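PDB 2WAC: staphylococcal nuclease domain-containing protein 1 from Drosophila melanogaster, which cleaves both DNA and RNA as an endonuclease, associates with the RNA-induced silencing complex, and binds peptides carrying symmetrically dimethylated arginines through its Tudor domain. Local coordinates for residues Glu14-Phe19 with Val121-Asp126; Val58-Thr63 with Glu92-Asn97; Leu84-Gly89 with Glu109-Thr114; Val146-Glu151 with Asn159-Arg164. All coordinates share one frame; numbering follows the deposited sequence.

Contact 1: residues Glu14-Phe19 with Val121-Asp126; sequences ETLTFF and VALPTD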
loop_
_atom_site.group_PDB
_atom_site.type_symbol
_atom_site.label_atom_id
_atom_site.label_comp_id
_atom_site.label_asym_id
_atom_site.label_seq_id
_atom_site.Cartn_x
_atom_site.Cartn_y
_atom_site.Cartn_z
ATOM N N GLU A 14 7.209 0.343 5.072
ATOM C CA GLU A 14 8.237 -0.307 5.892
ATOM C C GLU A 14 7.700 -1.256 6.976
ATOM O O GLU A 14 8.478 -1.954 7.627
ATOM C CB GLU A 14 9.179 0.742 6.505
ATOM C CG GLU A 14 8.484 1.841 7.311
ATOM C CD GLU A 14 9.414 2.987 7.693
ATOM O OE1 GLU A 14 10.602 2.735 7.989
ATOM O OE2 GLU A 14 8.947 4.148 7.705
ATOM N N THR A 15 6.380 -1.280 7.160
ATOM C CA THR A 15 5.742 -2.156 8.147
ATOM C C THR A 15 4.947 -3.282 7.478
ATOM O O THR A 15 4.135 -3.958 8.123
ATOM C CB THR A 15 4.813 -1.364 9.095
ATOM O OG1 THR A 15 3.786 -0.720 8.332
ATOM C CG2 THR A 15 5.600 -0.318 9.879
ATOM N N LEU A 16 5.200 -3.473 6.185
ATOM C CA LEU A 16 4.505 -4.463 5.354
ATOM C C LEU A 16 2.998 -4.233 5.210
ATOM O O LEU A 16 2.226 -5.178 5.049
ATOM C CB LEU A 16 4.825 -5.903 5.788
ATOM C CG LEU A 16 6.208 -6.452 5.416
ATOM C CD1 LEU A 16 6.426 -7.808 6.046
ATOM C CD2 LEU A 16 6.395 -6.544 3.910
ATOM N N THR A 17 2.585 -2.971 5.287
ATOM C CA THR A 17 1.291 -2.590 4.744
ATOM C C THR A 17 1.531 -2.301 3.264
ATOM O O THR A 17 2.673 -2.082 2.844
ATOM C CB THR A 17 0.639 -1.377 5.469
ATOM O OG1 THR A 17 1.374 -0.178 5.198
ATOM C CG2 THR A 17 0.562 -1.611 6.978
ATOM N N PHE A 18 0.470 -2.337 2.469
ATOM C CA PHE A 18 0.593 -2.094 1.038
ATOM C C PHE A 18 -0.656 -1.418 0.499
ATOM O O PHE A 18 -1.740 -1.560 1.066
ATOM C CB PHE A 18 0.879 -3.402 0.275
ATOM C CG PHE A 18 -0.208 -4.438 0.411
ATOM C CD1 PHE A 18 -0.192 -5.350 1.464
ATOM C CD2 PHE A 18 -1.248 -4.500 -0.514
ATOM C CE1 PHE A 18 -1.198 -6.305 1.598
ATOM C CE2 PHE A 18 -2.260 -5.448 -0.387
ATOM C CZ PHE A 18 -2.234 -6.354 0.669
ATOM N N PHE A 19 -0.491 -0.676 -0.592
ATOM C CA PHE A 19 -1.615 -0.090 -1.305
ATOM C C PHE A 19 -1.870 -0.872 -2.581
ATOM O O PHE A 19 -0.933 -1.235 -3.299
ATOM C CB PHE A 19 -1.342 1.379 -1.641
ATOM C CG PHE A 19 -1.405 2.300 -0.456
ATOM C CD1 PHE A 19 -0.360 2.352 0.462
ATOM C CD2 PHE A 19 -2.502 3.135 -0.270
ATOM C CE1 PHE A 19 -0.412 3.213 1.557
ATOM C CE2 PHE A 19 -2.564 3.995 0.818
ATOM C CZ PHE A 19 -1.517 4.034 1.735
ATOM N N VAL A 121 1.583 -11.415 9.265
ATOM C CA VAL A 121 3.029 -11.326 9.069
ATOM C C VAL A 121 3.635 -10.297 10.027
ATOM O O VAL A 121 3.153 -9.165 10.116
ATOM C CB VAL A 121 3.374 -10.981 7.590
ATOM C CG1 VAL A 121 4.796 -10.468 7.452
ATOM C CG2 VAL A 121 3.158 -12.194 6.691
ATOM N N ALA A 122 4.672 -10.709 10.753
ATOM C CA ALA A 122 5.436 -9.798 11.601
ATOM C C ALA A 122 6.873 -9.719 11.101
ATOM O O ALA A 122 7.483 -10.745 10.791
ATOM C CB ALA A 122 5.398 -10.256 13.056
ATOM N N LEU A 123 7.407 -8.501 11.011
ATOM C CA LEU A 123 8.800 -8.296 10.610
ATOM C C LEU A 123 9.767 -8.902 11.632
ATOM O O LEU A 123 9.459 -8.936 12.825
ATOM C CB LEU A 123 9.106 -6.807 10.421
ATOM C CG LEU A 123 8.723 -6.110 9.111
ATOM C CD1 LEU A 123 9.031 -4.633 9.236
ATOM C CD2 LEU A 123 9.449 -6.705 7.904
ATOM N N PRO A 124 10.935 -9.391 11.165
ATOM C CA PRO A 124 11.939 -9.989 12.059
ATOM C C PRO A 124 12.609 -8.973 12.993
ATOM O O PRO A 124 12.456 -7.765 12.801
ATOM C CB PRO A 124 12.963 -10.583 11.085
ATOM C CG PRO A 124 12.814 -9.776 9.848
ATOM C CD PRO A 124 11.367 -9.425 9.755
ATOM N N THR A 125 13.346 -9.469 13.988
ATOM C CA THR A 125 13.969 -8.608 15.004
ATOM C C THR A 125 15.157 -7.790 14.481
ATOM O O THR A 125 15.288 -6.611 14.815
ATOM C CB THR A 125 14.384 -9.391 16.285
ATOM O OG1 THR A 125 15.325 -10.420 15.952
ATOM C CG2 THR A 125 13.168 -10.013 16.965
ATOM N N ASP A 126 16.008 -8.413 13.666
ATOM C CA ASP A 126 17.182 -7.738 13.101
ATOM C C ASP A 126 16.790 -6.687 12.064
ATOM O O ASP A 126 15.833 -6.874 11.312
ATOM C CB ASP A 126 18.137 -8.755 12.465
ATOM C CG ASP A 126 19.514 -8.173 12.188
ATOM O OD1 ASP A 126 20.290 -7.991 13.151
ATOM O OD2 ASP A 126 19.822 -7.907 11.007
#

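Contact 2: residues Val58-Thr63 with Glu92-Asn97; sequences VAAQFT and ETLPTN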
loop_
_atom_site.group_PDB
_atom_site.type_symbol
_atom_site.label_atom_id
_atom_site.label_comp_id
_atom_site.label_asym_id
_atom_site.label_seq_id
_atom_site.Cartn_x
_atom_site.Cartn_y
_atom_site.Cartn_z
ATOM N N VAL A 58 -6.423 17.928 -2.122
ATOM C CA VAL A 58 -5.775 18.905 -2.998
ATOM C C VAL A 58 -5.262 18.304 -4.305
ATOM O O VAL A 58 -5.304 17.087 -4.513
ATOM C CB VAL A 58 -4.576 19.605 -2.285
ATOM C CG1 VAL A 58 -5.047 20.408 -1.080
ATOM C CG2 VAL A 58 -3.503 18.594 -1.877
ATOM N N ALA A 59 -4.792 19.181 -5.186
ATOM C CA ALA A 59 -3.938 18.784 -6.290
ATOM C C ALA A 59 -2.505 19.093 -5.876
ATOM O O ALA A 59 -2.205 20.203 -5.424
ATOM C CB ALA A 59 -4.307 19.532 -7.550
ATOM N N ALA A 60 -1.631 18.101 -6.006
ATOM C CA ALA A 60 -0.232 18.245 -5.624
ATOM C C ALA A 60 0.681 17.928 -6.798
ATOM O O ALA A 60 0.512 16.902 -7.466
ATOM C CB ALA A 60 0.092 17.341 -4.443
ATOM N N GLN A 61 1.644 18.814 -7.041
ATOM C CA GLN A 61 2.634 18.619 -8.095
ATOM C C GLN A 61 3.803 17.788 -7.560
ATOM O O GLN A 61 4.678 18.303 -6.855
ATOM C CB GLN A 61 3.116 19.965 -8.645
ATOM C CG GLN A 61 3.752 19.891 -10.034
ATOM C CD GLN A 61 4.400 21.200 -10.463
ATOM O OE1 GLN A 61 4.726 22.049 -9.633
ATOM N NE2 GLN A 61 4.594 21.364 -11.767
ATOM N N PHE A 62 3.782 16.499 -7.894
ATOM C CA PHE A 62 4.786 15.515 -7.478
ATOM C C PHE A 62 6.190 16.003 -7.837
ATOM O O PHE A 62 6.427 16.440 -8.964
ATOM C CB PHE A 62 4.463 14.171 -8.157
ATOM C CG PHE A 62 5.241 12.982 -7.632
ATOM C CD1 PHE A 62 5.744 12.947 -6.334
ATOM C CD2 PHE A 62 5.420 11.863 -8.445
ATOM C CE1 PHE A 62 6.447 11.837 -5.866
ATOM C CE2 PHE A 62 6.111 10.741 -7.985
ATOM C CZ PHE A 62 6.627 10.729 -6.691
ATOM N N THR A 63 7.108 15.948 -6.872
ATOM C CA THR A 63 8.474 16.452 -7.076
ATOM C C THR A 63 9.276 15.622 -8.078
ATOM O O THR A 63 10.255 16.110 -8.642
ATOM C CB THR A 63 9.282 16.565 -5.758
ATOM O OG1 THR A 63 9.379 15.282 -5.126
ATOM C CG2 THR A 63 8.636 17.546 -4.814
ATOM N N GLU A 92 4.815 12.092 0.482
ATOM C CA GLU A 92 6.006 12.941 0.556
ATOM C C GLU A 92 5.749 14.255 1.297
ATOM O O GLU A 92 4.606 14.714 1.406
ATOM C CB GLU A 92 6.601 13.214 -0.838
ATOM C CG GLU A 92 5.923 14.330 -1.632
ATOM C CD GLU A 92 6.619 14.631 -2.951
ATOM O OE1 GLU A 92 7.852 14.455 -3.044
ATOM O OE2 GLU A 92 5.929 15.055 -3.901
ATOM N N THR A 93 6.830 14.844 1.804
ATOM C CA THR A 93 6.796 16.185 2.377
ATOM C C THR A 93 7.264 17.195 1.326
ATOM O O THR A 93 8.300 17.012 0.678
ATOM C CB THR A 93 7.611 16.277 3.685
ATOM O OG1 THR A 93 7.082 15.341 4.633
ATOM C CG2 THR A 93 7.537 17.679 4.284
ATOM N N LEU A 94 6.487 18.269 1.202
ATOM C CA LEU A 94 6.451 19.111 0.009
ATOM C C LEU A 94 6.174 20.575 0.367
ATOM O O LEU A 94 5.349 20.827 1.242
ATOM C CB LEU A 94 5.300 18.598 -0.877
ATOM C CG LEU A 94 5.286 19.047 -2.328
ATOM C CD1 LEU A 94 6.649 18.784 -2.909
ATOM C CD2 LEU A 94 4.214 18.334 -3.134
ATOM N N PRO A 95 6.849 21.549 -0.296
ATOM C CA PRO A 95 6.388 22.933 -0.092
ATOM C C PRO A 95 4.920 23.132 -0.485
ATOM O O PRO A 95 4.451 22.539 -1.465
ATOM C CB PRO A 95 7.301 23.755 -1.008
ATOM C CG PRO A 95 8.521 22.924 -1.176
ATOM C CD PRO A 95 8.033 21.498 -1.176
ATOM N N THR A 96 4.211 23.956 0.285
ATOM C CA THR A 96 2.789 24.227 0.050
ATOM C C THR A 96 2.530 25.021 -1.235
ATOM O O THR A 96 1.403 25.035 -1.736
ATOM C CB THR A 96 2.135 24.960 1.244
ATOM O OG1 THR A 96 2.848 26.174 1.507
ATOM C CG2 THR A 96 2.154 24.091 2.492
ATOM N N ASN A 97 3.564 25.673 -1.768
ATOM C CA ASN A 97 3.442 26.346 -3.066
ATOM C C ASN A 97 3.320 25.382 -4.259
ATOM O O ASN A 97 3.096 25.812 -5.390
ATOM C CB ASN A 97 4.532 27.422 -3.281
ATOM C CG ASN A 97 5.948 26.859 -3.299
ATOM O OD1 ASN A 97 6.195 25.751 -3.769
ATOM N ND2 ASN A 97 6.893 27.647 -2.799
#

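Contact 3: residues Leu84-Gly89 with Glu109-Thr114; sequences LYIDYG and EKPYAT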
loop_
_atom_site.group_PDB
_atom_site.type_symbol
_atom_site.label_atom_id
_atom_site.label_comp_id
_atom_site.label_asym_id
_atom_site.label_seq_id
_atom_site.Cartn_x
_atom_site.Cartn_y
_atom_site.Cartn_z
ATOM N N LEU A 84 -0.465 12.515 1.064
ATOM C CA LEU A 84 -0.607 11.151 0.572
ATOM C C LEU A 84 -1.205 11.203 -0.827
ATOM O O LEU A 84 -2.251 11.816 -1.029
ATOM C CB LEU A 84 -1.514 10.327 1.500
ATOM C CG LEU A 84 -2.083 9.008 0.946
ATOM C CD1 LEU A 84 -1.010 7.927 0.845
ATOM C CD2 LEU A 84 -3.271 8.513 1.772
ATOM N N TYR A 85 -0.539 10.567 -1.789
ATOM C CA TYR A 85 -1.072 10.464 -3.146
ATOM C C TYR A 85 -2.107 9.343 -3.196
ATOM O O TYR A 85 -1.766 8.165 -3.319
ATOM C CB TYR A 85 0.060 10.285 -4.165
ATOM C CG TYR A 85 0.961 11.499 -4.223
ATOM C CD1 TYR A 85 0.580 12.635 -4.937
ATOM C CD2 TYR A 85 2.175 11.529 -3.536
ATOM C CE1 TYR A 85 1.392 13.767 -4.981
ATOM C CE2 TYR A 85 2.996 12.657 -3.573
ATOM C CZ TYR A 85 2.596 13.772 -4.300
ATOM O OH TYR A 85 3.395 14.895 -4.345
ATOM N N ILE A 86 -3.375 9.742 -3.090
ATOM C CA ILE A 86 -4.489 8.833 -2.774
ATOM C C ILE A 86 -4.802 7.762 -3.817
ATOM O O ILE A 86 -5.462 6.765 -3.513
ATOM C CB ILE A 86 -5.797 9.613 -2.421
ATOM C CG1 ILE A 86 -6.200 10.567 -3.556
ATOM C CG2 ILE A 86 -5.643 10.355 -1.089
ATOM C CD1 ILE A 86 -7.686 10.903 -3.590
ATOM N N ASP A 87 -4.328 7.963 -5.041
ATOM C CA ASP A 87 -4.597 7.015 -6.116
ATOM C C ASP A 87 -3.458 6.012 -6.322
ATOM O O ASP A 87 -3.568 5.105 -7.156
ATOM C CB ASP A 87 -4.926 7.765 -7.411
ATOM C CG ASP A 87 -6.198 8.593 -7.300
ATOM O OD1 ASP A 87 -7.159 8.139 -6.637
ATOM O OD2 ASP A 87 -6.244 9.697 -7.878
ATOM N N TYR A 88 -2.384 6.168 -5.543
ATOM C CA TYR A 88 -1.174 5.342 -5.682
ATOM C C TYR A 88 -0.639 4.790 -4.362
ATOM O O TYR A 88 -0.245 3.623 -4.291
ATOM C CB TYR A 88 -0.076 6.115 -6.425
ATOM C CG TYR A 88 -0.498 6.519 -7.816
ATOM C CD1 TYR A 88 -0.318 5.658 -8.898
ATOM C CD2 TYR A 88 -1.110 7.754 -8.046
ATOM C CE1 TYR A 88 -0.725 6.022 -10.179
ATOM C CE2 TYR A 88 -1.522 8.123 -9.318
ATOM C CZ TYR A 88 -1.324 7.256 -10.379
ATOM O OH TYR A 88 -1.730 7.627 -11.639
ATOM N N GLY A 89 -0.610 5.626 -3.328
ATOM C CA GLY A 89 -0.218 5.174 -1.998
ATOM C C GLY A 89 1.065 5.740 -1.422
ATOM O O GLY A 89 1.319 5.594 -0.224
ATOM N N GLU A 109 -14.870 11.173 -6.851
ATOM C CA GLU A 109 -14.413 9.793 -6.974
ATOM C C GLU A 109 -13.572 9.391 -5.772
ATOM O O GLU A 109 -12.704 10.145 -5.324
ATOM C CB GLU A 109 -13.627 9.592 -8.266
ATOM C CG GLU A 109 -14.505 9.522 -9.496
ATOM C CD GLU A 109 -13.755 9.877 -10.755
ATOM O OE1 GLU A 109 -13.027 9.012 -11.284
ATOM O OE2 GLU A 109 -13.898 11.025 -11.222
ATOM N N LYS A 110 -13.859 8.203 -5.252
ATOM C CA LYS A 110 -13.159 7.641 -4.103
ATOM C C LYS A 110 -11.705 7.372 -4.484
ATOM O O LYS A 110 -11.401 7.212 -5.670
ATOM C CB LYS A 110 -13.829 6.333 -3.647
ATOM C CG LYS A 110 -15.344 6.401 -3.419
ATOM C CD LYS A 110 -16.130 5.870 -4.623
ATOM C CE LYS A 110 -16.586 6.992 -5.551
ATOM N NZ LYS A 110 -16.519 6.596 -6.989
ATOM N N PRO A 111 -10.797 7.331 -3.489
ATOM C CA PRO A 111 -9.396 7.021 -3.791
ATOM C C PRO A 111 -9.235 5.712 -4.572
ATOM O O PRO A 111 -9.884 4.715 -4.244
ATOM C CB PRO A 111 -8.764 6.893 -2.405
ATOM C CG PRO A 111 -9.601 7.767 -1.536
ATOM C CD PRO A 111 -11.000 7.586 -2.049
ATOM N N TYR A 112 -8.381 5.723 -5.596
ATOM C CA TYR A 112 -8.178 4.538 -6.438
ATOM C C TYR A 112 -7.181 3.520 -5.873
ATOM O O TYR A 112 -7.004 2.440 -6.437
ATOM C CB TYR A 112 -7.846 4.931 -7.886
ATOM C CG TYR A 112 -9.073 5.375 -8.649
ATOM C CD1 TYR A 112 -10.036 4.447 -9.050
ATOM C CD2 TYR A 112 -9.288 6.719 -8.946
ATOM C CE1 TYR A 112 -11.175 4.846 -9.737
ATOM C CE2 TYR A 112 -10.426 7.129 -9.636
ATOM C CZ TYR A 112 -11.363 6.186 -10.028
ATOM O OH TYR A 112 -12.491 6.582 -10.708
ATOM N N ALA A 113 -6.556 3.864 -4.749
ATOM C CA ALA A 113 -5.710 2.929 -4.009
ATOM C C ALA A 113 -6.207 2.764 -2.573
ATOM O O ALA A 113 -6.671 3.724 -1.952
ATOM C CB ALA A 113 -4.256 3.387 -4.028
ATOM N N THR A 114 -6.106 1.541 -2.057
ATOM C CA THR A 114 -6.558 1.209 -0.706
ATOM C C THR A 114 -5.433 0.523 0.060
ATOM O O THR A 114 -4.782 -0.380 -0.468
ATOM C CB THR A 114 -7.806 0.289 -0.741
ATOM O OG1 THR A 114 -8.808 0.873 -1.582
ATOM C CG2 THR A 114 -8.384 0.079 0.661
HETATM O O HOH W 1 -5.468 6.041 -0.917
#

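Contact 4: residues Val146-Glu151 with Asn159-Arg164; sequences VQLNVE and NLATLR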
loop_
_atom_site.group_PDB
_atom_site.type_symbol
_atom_site.label_atom_id
_atom_site.label_comp_id
_atom_site.label_asym_id
_atom_site.label_seq_id
_atom_site.Cartn_x
_atom_site.Cartn_y
_atom_site.Cartn_z
ATOM N N VAL A 146 -2.267 -9.450 -8.781
ATOM C CA VAL A 146 -2.407 -10.526 -7.794
ATOM C C VAL A 146 -3.863 -10.629 -7.334
ATOM O O VAL A 146 -4.667 -9.726 -7.594
ATOM C CB VAL A 146 -1.468 -10.326 -6.560
ATOM C CG1 VAL A 146 0.007 -10.358 -6.972
ATOM C CG2 VAL A 146 -1.788 -9.031 -5.821
ATOM N N GLN A 147 -4.194 -11.725 -6.658
ATOM C CA GLN A 147 -5.527 -11.908 -6.092
ATOM C C GLN A 147 -5.524 -11.560 -4.603
ATOM O O GLN A 147 -4.747 -12.121 -3.827
ATOM C CB GLN A 147 -6.031 -13.339 -6.327
ATOM C CG GLN A 147 -6.269 -13.680 -7.802
ATOM C CD GLN A 147 -6.739 -15.110 -8.026
ATOM O OE1 GLN A 147 -6.216 -16.056 -7.433
ATOM N NE2 GLN A 147 -7.724 -15.276 -8.902
ATOM N N LEU A 148 -6.393 -10.628 -4.219
ATOM C CA LEU A 148 -6.482 -10.161 -2.838
ATOM C C LEU A 148 -7.731 -10.701 -2.150
ATOM O O LEU A 148 -8.819 -10.695 -2.729
ATOM C CB LEU A 148 -6.469 -8.624 -2.795
ATOM C CG LEU A 148 -6.618 -7.882 -1.458
ATOM C CD1 LEU A 148 -5.804 -6.605 -1.462
ATOM C CD2 LEU A 148 -8.084 -7.592 -1.111
ATOM N N ASN A 149 -7.562 -11.167 -0.915
ATOM C CA ASN A 149 -8.687 -11.527 -0.058
ATOM C C ASN A 149 -8.593 -10.804 1.279
ATOM O O ASN A 149 -7.562 -10.864 1.947
ATOM C CB ASN A 149 -8.749 -13.041 0.168
ATOM C CG ASN A 149 -9.988 -13.466 0.946
ATOM O OD1 ASN A 149 -11.117 -13.147 0.566
ATOM N ND2 ASN A 149 -9.779 -14.190 2.039
ATOM N N VAL A 150 -9.668 -10.117 1.660
ATOM C CA VAL A 150 -9.733 -9.465 2.966
ATOM C C VAL A 150 -10.050 -10.522 4.021
ATOM O O VAL A 150 -11.082 -11.192 3.949
ATOM C CB VAL A 150 -10.777 -8.314 2.995
ATOM C CG1 VAL A 150 -10.903 -7.722 4.399
ATOM C CG2 VAL A 150 -10.403 -7.223 1.995
ATOM N N GLU A 151 -9.149 -10.674 4.989
ATOM C CA GLU A 151 -9.275 -11.712 6.017
ATOM C C GLU A 151 -9.975 -11.210 7.277
ATOM O O GLU A 151 -10.706 -11.957 7.929
ATOM C CB GLU A 151 -7.901 -12.283 6.384
ATOM C CG GLU A 151 -7.097 -12.845 5.207
ATOM C CD GLU A 151 -7.685 -14.121 4.617
ATOM O OE1 GLU A 151 -8.508 -14.785 5.283
ATOM O OE2 GLU A 151 -7.315 -14.465 3.476
ATOM N N ASN A 159 -7.344 -2.951 6.786
ATOM C CA ASN A 159 -7.843 -4.317 6.956
ATOM C C ASN A 159 -6.771 -5.359 6.637
ATOM O O ASN A 159 -5.880 -5.108 5.823
ATOM C CB ASN A 159 -9.085 -4.552 6.083
ATOM C CG ASN A 159 -10.260 -3.661 6.470
ATOM O OD1 ASN A 159 -10.347 -3.174 7.597
ATOM N ND2 ASN A 159 -11.177 -3.456 5.531
ATOM N N LEU A 160 -6.857 -6.517 7.290
ATOM C CA LEU A 160 -5.943 -7.635 7.029
ATOM C C LEU A 160 -6.292 -8.317 5.708
ATOM O O LEU A 160 -7.452 -8.660 5.472
ATOM C CB LEU A 160 -5.989 -8.656 8.176
ATOM C CG LEU A 160 -5.055 -8.520 9.387
ATOM C CD1 LEU A 160 -5.183 -7.172 10.094
ATOM C CD2 LEU A 160 -5.302 -9.662 10.371
ATOM N N ALA A 161 -5.287 -8.509 4.854
ATOM C CA ALA A 161 -5.496 -9.124 3.547
ATOM C C ALA A 161 -4.384 -10.098 3.168
ATOM O O ALA A 161 -3.211 -9.857 3.462
ATOM C CB ALA A 161 -5.645 -8.048 2.472
ATOM N N THR A 162 -4.760 -11.198 2.522
ATOM C CA THR A 162 -3.778 -12.071 1.885
ATOM C C THR A 162 -3.641 -11.706 0.410
ATOM O O THR A 162 -4.561 -11.147 -0.190
ATOM C CB THR A 162 -4.133 -13.576 2.011
ATOM O OG1 THR A 162 -5.466 -13.805 1.538
ATOM C CG2 THR A 162 -4.006 -14.045 3.459
ATOM N N LEU A 163 -2.478 -12.018 -0.156
ATOM C CA LEU A 163 -2.220 -11.835 -1.580
ATOM C C LEU A 163 -1.788 -13.158 -2.191
ATOM O O LEU A 163 -0.975 -13.883 -1.615
ATOM C CB LEU A 163 -1.150 -10.762 -1.819
ATOM C CG LEU A 163 -1.453 -9.321 -1.396
ATOM C CD1 LEU A 163 -0.250 -8.432 -1.686
ATOM C CD2 LEU A 163 -2.704 -8.775 -2.083
ATOM N N ARG A 164 -2.332 -13.458 -3.366
ATOM C CA ARG A 164 -2.148 -14.751 -4.010
ATOM C C ARG A 164 -1.722 -14.570 -5.465
ATOM O O ARG A 164 -2.211 -13.667 -6.147
ATOM C CB ARG A 164 -3.465 -15.530 -3.945
ATOM C CG ARG A 164 -3.364 -16.997 -4.289
ATOM C CD ARG A 164 -4.659 -17.740 -3.980
ATOM N NE ARG A 164 -5.622 -17.686 -5.080
ATOM C CZ ARG A 164 -6.650 -18.520 -5.219
ATOM N NH1 ARG A 164 -6.860 -19.482 -4.327
ATOM N NH2 ARG A 164 -7.472 -18.398 -6.255
HETATM O O HOH W 2 -5.019 -13.808 -1.473
#

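Contact 1: residues Glu14-Phe19 with Val121-Asp126
Leu16 meets Val121 and Leu123 at one margin of the staphylococcal nuclease-like part of this extended Tudor domain, where the turn of an antiparallel beta hairpin is packed against a later piece of chain. The turn joins strand 5-12 to strand 17-22, while Val121-Asp126 leaves the short strand 121-122 for helix 127-141. The case illustrates how one apolar side chain can do much of the docking of a hairpin turn.

The apolar contacts all centre on Leu16 CD1. The chain of Leu16 puts CG anti to the carbonyl carbon (chi1 -75°) and then runs on extended, which carries CD1 forward between its two partners. Leu16 and Val121 cross at about a right angle, and the approach is tight, with Leu16 CD1 3.4 Å from Val121 CG1. Leu123 meets the same methyl on an oblique course, its CD2 lying 3.7 Å from Leu16 CD1. Leu134 and Phe137 of helix 127-141 also pack on Leu16, and Val182 touches both Leu16 and Val121, so that Leu16 is buried although Glu14 and Thr15 before it are exposed.

The second kind of contact sets a methyl against backbone. Leu123 forks, sending CD2 to Leu16 and its other branch to the turn, where Leu123 CD1 rests 3.2 Å from the carbonyl oxygen, O, of Glu14.

Contact 2: residues Val58-Thr63 with Glu92-Asn97
Thr63 and Glu92 join two parts of the Tudor barrel, an SH3-like fold of five antiparallel strands. Strands 57-61 and 91-95 are not neighbours in the sheet, so side chains bridge the two, with Tyr85 of strand 80-85 packed against Ala60 and Leu94. Phe62 and Thr63 also belong to the region involved in dimethylarginine binding.

Polar contacts come first. Thr63 and Glu92 approach from opposite directions, and Thr63 OG1 donates to Glu92 OE1 over 2.7 Å, using the syn lone pair of that oxygen. The other carboxylate oxygen receives a weak bond, with Thr63 N 3.3 Å from Glu92 OE2 and nearly straight at 166°. The stronger partner of Glu92 OE2 is the hydroxyl of Tyr85, so both carboxylate oxygens are engaged and the rotation of the group is fixed. A torsion that places CG between the backbone N and the carbonyl carbon (chi1 82°), followed by an extended chain, brings the carboxylate to this spot.

The same group touches an aromatic edge. Glu92 OE2 lies 3.2 Å from Phe62 CD1, near the ring plane, with the carboxylate turned 66° from that plane; the Phe62 ring in turn meets Tyr85. Replacing Glu92 by an alanine would probably leave the Thr63 and Tyr85 hydroxyls without their shared carboxylate and open a gap at the edge of the Phe62 ring.

Apolar packing is looser, Leu94 CD2 lying 4.4 Å from Ala60 CB. The same methyl also rests on backbone, with Leu94 CD2 3.7 Å from Gln61 O.

Contact 3: residues Leu84-Gly89 with Glu109-Thr114
Ile86 and Ala113 bring the two backbones together through a weak bond from Ala113 N to Ile86 O, 3.3 Å long and bent to 144°, where the chain leaving strand 80-85 turns past the chain entering strand 113-118. The turn itself is closed by Tyr85 O, which accepts from both Tyr88 N and Gly89 N. Gly89 has a positive phi of 114°, at which a beta carbon would press on the carbonyl oxygen of the preceding residue. Water 1 adds a bridge, donating to Ile86 O and to Ala113 O.

Among the side chains, Asp87 does most of the work. Its OD1 accepts from Tyr112 N at 2.9 Å through the anti lone pair, on a fairly straight line. Asp87 and Tyr112 then run side by side in the same direction, and the edge of the ring meets the acid, with Tyr112 CD2 3.4 Å from Asp87 OD1. At the far end of that ring, Tyr112 OH donates to Glu109 OE1 over 2.6 Å, so the tyrosine is held at both ends. Arg70 forms a salt bridge with Asp87 OD1 and also bonds the backbone oxygens of Glu109 and Lys110, which ties both segments to strand 68-77.

Ala113 CB packs on the backbone of the turn, 3.6 Å from the carbonyl carbon, C, of Asp87. The apolar side-chain contact is Pro111 CB with Ile86 CB, 4.0 Å apart.

Together with helix 26-42 they form part of the junction of the extended Tudor domain, where a turn of the dimethylarginine-binding region of the barrel is joined to the chain re-entering the nuclease-like domain.

Contact 4: residues Val146-Glu151 with Asn159-Arg164
Val146-Glu151 and Asn159-Arg164 form an antiparallel beta hairpin, their axes 4.4 Å apart at closest and 146° between directions. Gln147 with Arg164 and Asn149 with Thr162 are hydrogen-bonded pairs; Leu148 with Leu163 and Val150 with Ala161 are non-hydrogen-bonded pairs. A further bond runs from Glu151 N to Leu160 O.

On the face of Leu148 and Leu163 the contact is apolar, with Leu163 CD2 3.8 Å from Leu148 CB. The other face carries the polar side chains, and Leu195 of helix 193-208 packs on Glu151 and Thr162. Arg164 approaches side-on, and its NE and NH2 each lie 2.9 Å from Gln147 OE1, which sits in the guanidinium plane and takes both donors from one face of its amide. Tyr4 adds a cation-pi contact to Arg164.

Further along, Glu151 bends at chi2 (-69°), which curls OE2 back over Thr162. That oxygen accepts from Thr162 OG1 at 2.8 Å through its anti lone pair, and from Asn149 ND2 at 2.9 Å from above the carboxylate plane. An alanine at Glu151 would probably leave Asn149 ND2 and Thr162 OG1 without their shared acceptor and free both groups to turn.

Single oxygens thus do double duty: Gln147 OE1 takes two donors of Arg164 across the hairpin, Glu151 OE2 one from each strand.

Overall arrangement
The four contacts trace one path through the extended Tudor domain. Contact 2 lies in the Tudor barrel and contact 3 at its junction with the nuclease-like domain, their centres 15 Å apart; Tyr85 OH and Glu92 OE2, 2.6 Å apart, connect them, Tyr85 belonging to the region involved in dimethylarginine binding. From contact 3 the path passes to contact 1 through Phe19, whose CE1 lies 3.4 Å from Gly89 O. Contacts 1 and 4 share a sheet, with Phe18 CZ 3.7 Å from Leu163 CD2. Contact 4 lies far from contact 2, their centres 31 Å apart, though its nearest atoms are about 6 Å from those of contact 3. Along the chain, contact 1 encloses contacts 2 and 3.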